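Long-range contact in D-lactate dehydrogenase (Fermentative) (Pseudomonas aeruginosa, PDB 6ABJ), which probably catalyses the NADH-dependent interconversion of pyruvate and D-lactate, as a tetrameric member of the D-isomer specific 2-hydroxyacid dehydrogenase family: residues Gln33-Arg38 with Ile323-Leu328. Residues are numbered along the deposited sequence; the frame is centred on the assembly and turned at random.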
ATOM      1  N   GLN B  33      -5.701   3.361 -33.209  1.00 47.48           N
ATOM      2  CA  GLN B  33      -6.948   3.783 -33.890  1.00 52.60           C
ATOM      3  C   GLN B  33      -6.955   5.231 -34.321  1.00 50.75           C
ATOM      4  O   GLN B  33      -7.380   5.527 -35.425  1.00 55.21           O
ATOM      5  CB  GLN B  33      -8.184   3.435 -33.095  1.00 56.15           C
ATOM      6  CG  GLN B  33      -8.346   1.941 -33.181  1.00 64.10           C
ATOM      7  CD  GLN B  33      -9.581   1.392 -32.559  1.00 75.68           C
ATOM      8  OE1 GLN B  33     -10.190   2.004 -31.698  1.00 73.60           O
ATOM      9  NE2 GLN B  33      -9.959   0.206 -33.008  1.00 81.69           N
ATOM     10  N   ALA B  34      -6.433   6.116 -33.503  1.00 47.68           N
ATOM     11  CA  ALA B  34      -6.408   7.524 -33.861  1.00 51.35           C
ATOM     12  C   ALA B  34      -5.421   7.770 -34.992  1.00 53.55           C
ATOM     13  O   ALA B  34      -5.706   8.546 -35.919  1.00 60.17           O
ATOM     14  CB  ALA B  34      -6.032   8.356 -32.647  1.00 51.29           C
ATOM     15  N   SER B  35      -4.278   7.073 -34.932  1.00 49.57           N
ATOM     16  CA  SER B  35      -3.258   7.257 -35.933  1.00 49.38           C
ATOM     17  C   SER B  35      -3.693   6.704 -37.308  1.00 51.07           C
ATOM     18  O   SER B  35      -3.231   7.166 -38.352  1.00 53.67           O
ATOM     19  CB  SER B  35      -1.967   6.589 -35.466  1.00 49.81           C
ATOM     20  OG  SER B  35      -1.004   6.728 -36.495  1.00 60.42           O
ATOM     21  N   ASN B  36      -4.587   5.743 -37.291  1.00 53.40           N
ATOM     22  CA  ASN B  36      -5.114   5.081 -38.503  1.00 55.15           C
ATOM     23  C   ASN B  36      -6.068   5.964 -39.353  1.00 61.90           C
ATOM     24  O   ASN B  36      -6.431   5.583 -40.462  1.00 60.94           O
ATOM     25  CB  ASN B  36      -5.834   3.778 -38.104  1.00 51.22           C
ATOM     26  CG  ASN B  36      -5.981   2.786 -39.255  1.00 52.03           C
ATOM     27  OD1 ASN B  36      -5.100   2.642 -40.147  1.00 49.20           O
ATOM     28  ND2 ASN B  36      -7.095   2.088 -39.244  1.00 49.11           N
ATOM     29  N   HIS B  37      -6.404   7.164 -38.870  1.00 73.06           N
ATOM     30  CA  HIS B  37      -7.284   8.105 -39.594  1.00 80.50           C
ATOM     31  C   HIS B  37      -6.681   8.566 -40.920  1.00 81.07           C
ATOM     32  O   HIS B  37      -7.395   9.073 -41.760  1.00 84.37           O
ATOM     33  CB  HIS B  37      -7.685   9.323 -38.725  1.00 84.52           C
ATOM     34  CG  HIS B  37      -8.550   8.973 -37.542  1.00 90.92           C
ATOM     35  ND1 HIS B  37      -9.257   7.788 -37.450  1.00 91.79           N
ATOM     36  CD2 HIS B  37      -8.836   9.664 -36.409  1.00 95.62           C
ATOM     37  CE1 HIS B  37      -9.928   7.761 -36.312  1.00 93.57           C
ATOM     38  NE2 HIS B  37      -9.690   8.886 -35.660  1.00 96.35           N
ATOM     39  N   ARG B  38      -5.380   8.370 -41.117  1.00 77.73           N
ATOM     40  CA  ARG B  38      -4.730   8.668 -42.389  1.00 76.32           C
ATOM     41  C   ARG B  38      -4.176   7.399 -43.055  1.00 66.37           C
ATOM     42  O   ARG B  38      -3.324   7.493 -43.907  1.00 58.35           O
ATOM     43  CB  ARG B  38      -3.615   9.729 -42.196  1.00 80.99           C
ATOM     44  CG  ARG B  38      -2.892   9.677 -40.840  1.00 83.99           C
ATOM     45  CD  ARG B  38      -3.730  10.454 -39.813  1.00 88.71           C
ATOM     46  NE  ARG B  38      -3.164  10.421 -38.474  1.00 93.55           N
ATOM     47  CZ  ARG B  38      -2.132  11.164 -38.080  1.00 90.99           C
ATOM     48  NH1 ARG B  38      -1.534  11.999 -38.920  1.00 89.56           N
ATOM     49  NH2 ARG B  38      -1.687  11.075 -36.837  1.00 91.39           N
ATOM     50  N   ILE B 323       4.677   6.904 -31.695  1.00 36.94           N
ATOM     51  CA  ILE B 323       4.956   5.481 -31.932  1.00 35.87           C
ATOM     52  C   ILE B 323       3.939   4.885 -32.946  1.00 36.72           C
ATOM     53  O   ILE B 323       4.296   4.106 -33.851  1.00 34.12           O
ATOM     54  CB  ILE B 323       4.864   4.694 -30.614  1.00 35.44           C
ATOM     55  CG1 ILE B 323       6.142   4.908 -29.752  1.00 34.60           C
ATOM     56  CG2 ILE B 323       4.647   3.196 -30.823  1.00 34.72           C
ATOM     57  CD1 ILE B 323       5.916   4.596 -28.283  1.00 35.22           C
ATOM     58  N   ALA B 324       2.674   5.219 -32.764  1.00 36.10           N
ATOM     59  CA  ALA B 324       1.632   4.690 -33.679  1.00 36.60           C
ATOM     60  C   ALA B 324       1.783   5.227 -35.093  1.00 38.80           C
ATOM     61  O   ALA B 324       1.727   4.440 -36.038  1.00 36.71           O
ATOM     62  CB  ALA B 324       0.265   5.003 -33.137  1.00 36.09           C
ATOM     63  N   ASP B 325       2.005   6.536 -35.232  1.00 38.05           N
ATOM     64  CA  ASP B 325       2.205   7.208 -36.524  1.00 38.34           C
ATOM     65  C   ASP B 325       3.441   6.622 -37.233  1.00 38.26           C
ATOM     66  O   ASP B 325       3.422   6.300 -38.417  1.00 38.12           O
ATOM     67  CB  ASP B 325       2.482   8.714 -36.299  1.00 38.55           C
ATOM     68  CG  ASP B 325       1.271   9.500 -35.835  1.00 38.72           C
ATOM     69  OD1 ASP B 325       0.163   8.984 -35.760  1.00 35.21           O
ATOM     70  OD2 ASP B 325       1.450  10.688 -35.553  1.00 38.89           O
ATOM     71  N   THR B 326       4.539   6.513 -36.496  1.00 31.54           N
ATOM     72  CA  THR B 326       5.753   5.968 -37.009  1.00 33.82           C
ATOM     73  C   THR B 326       5.529   4.526 -37.472  1.00 36.12           C
ATOM     74  O   THR B 326       5.928   4.159 -38.598  1.00 38.17           O
ATOM     75  CB  THR B 326       6.897   6.114 -36.011  1.00 33.07           C
ATOM     76  OG1 THR B 326       7.237   7.520 -35.969  1.00 34.15           O
ATOM     77  CG2 THR B 326       8.084   5.381 -36.490  1.00 33.27           C
ATOM     78  N   THR B 327       4.848   3.719 -36.659  1.00 33.74           N
ATOM     79  CA  THR B 327       4.684   2.301 -36.984  1.00 33.36           C
ATOM     80  C   THR B 327       3.764   2.127 -38.238  1.00 37.98           C
ATOM     81  O   THR B 327       4.095   1.357 -39.135  1.00 35.13           O
ATOM     82  CB  THR B 327       4.128   1.561 -35.775  1.00 34.33           C
ATOM     83  OG1 THR B 327       5.082   1.672 -34.694  1.00 30.95           O
ATOM     84  CG2 THR B 327       3.849   0.107 -36.079  1.00 33.36           C
ATOM     85  N   LEU B 328       2.647   2.856 -38.296  1.00 36.27           N
ATOM     86  CA  LEU B 328       1.769   2.806 -39.454  1.00 37.77           C
ATOM     87  C   LEU B 328       2.472   3.351 -40.719  1.00 38.63           C
ATOM     88  O   LEU B 328       2.366   2.737 -41.807  1.00 39.95           O
ATOM     89  CB  LEU B 328       0.425   3.509 -39.162  1.00 38.32           C
ATOM     90  CG  LEU B 328      -0.420   2.834 -38.058  1.00 38.78           C
ATOM     91  CD1 LEU B 328      -1.839   3.370 -37.984  1.00 38.04           C
ATOM     92  CD2 LEU B 328      -0.467   1.323 -38.184  1.00 38.81           C
TER
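S35 packs against A324, D325 and L328 where the C-terminal part of helix 26-35 meets helix 317-335, a helix-helix contact in the catalytic domain of the D-2-hydroxyacid dehydrogenase fold. Helix 317-335, late in the sequence, thus returns to the first helix of the flavodoxin-like catalytic domain, whose five-stranded parallel sheet contains strand 18-21. The tight part is small and buried: S35 CB lies 3.6 Å from A324 CB, and with side chains this small the helices come as near as 5.5 Å between the CA atoms of S35 and D325. L328 extends this packing: its CD1 lies 3.7 Å from N36 N, and the L328 and N36 side chains cross at about a right angle. F32, one turn earlier, lies against A324, T327 and L328, while N36 OD1 accepts a hydrogen bond from the backbone N of F41.

Toward solvent, at R38, the contact becomes polar and looser. R38, exposed and bent at chi2 (-84°), sends its guanidinium back to D325, with NH2 3.0 Å from D325 OD1 in a salt bridge. Guanidinium and carboxylate planes stand 87° apart, so the pair lacks the coplanar two-pronged geometry. The tight part meets this solvent side at D325 OD1, which also receives the buried S35 hydroxyl, placed by a chi1 of 177° that sets OG anti to the backbone N: S35 OG donates to the anti lone pair of D325 OD1 over 2.6 Å.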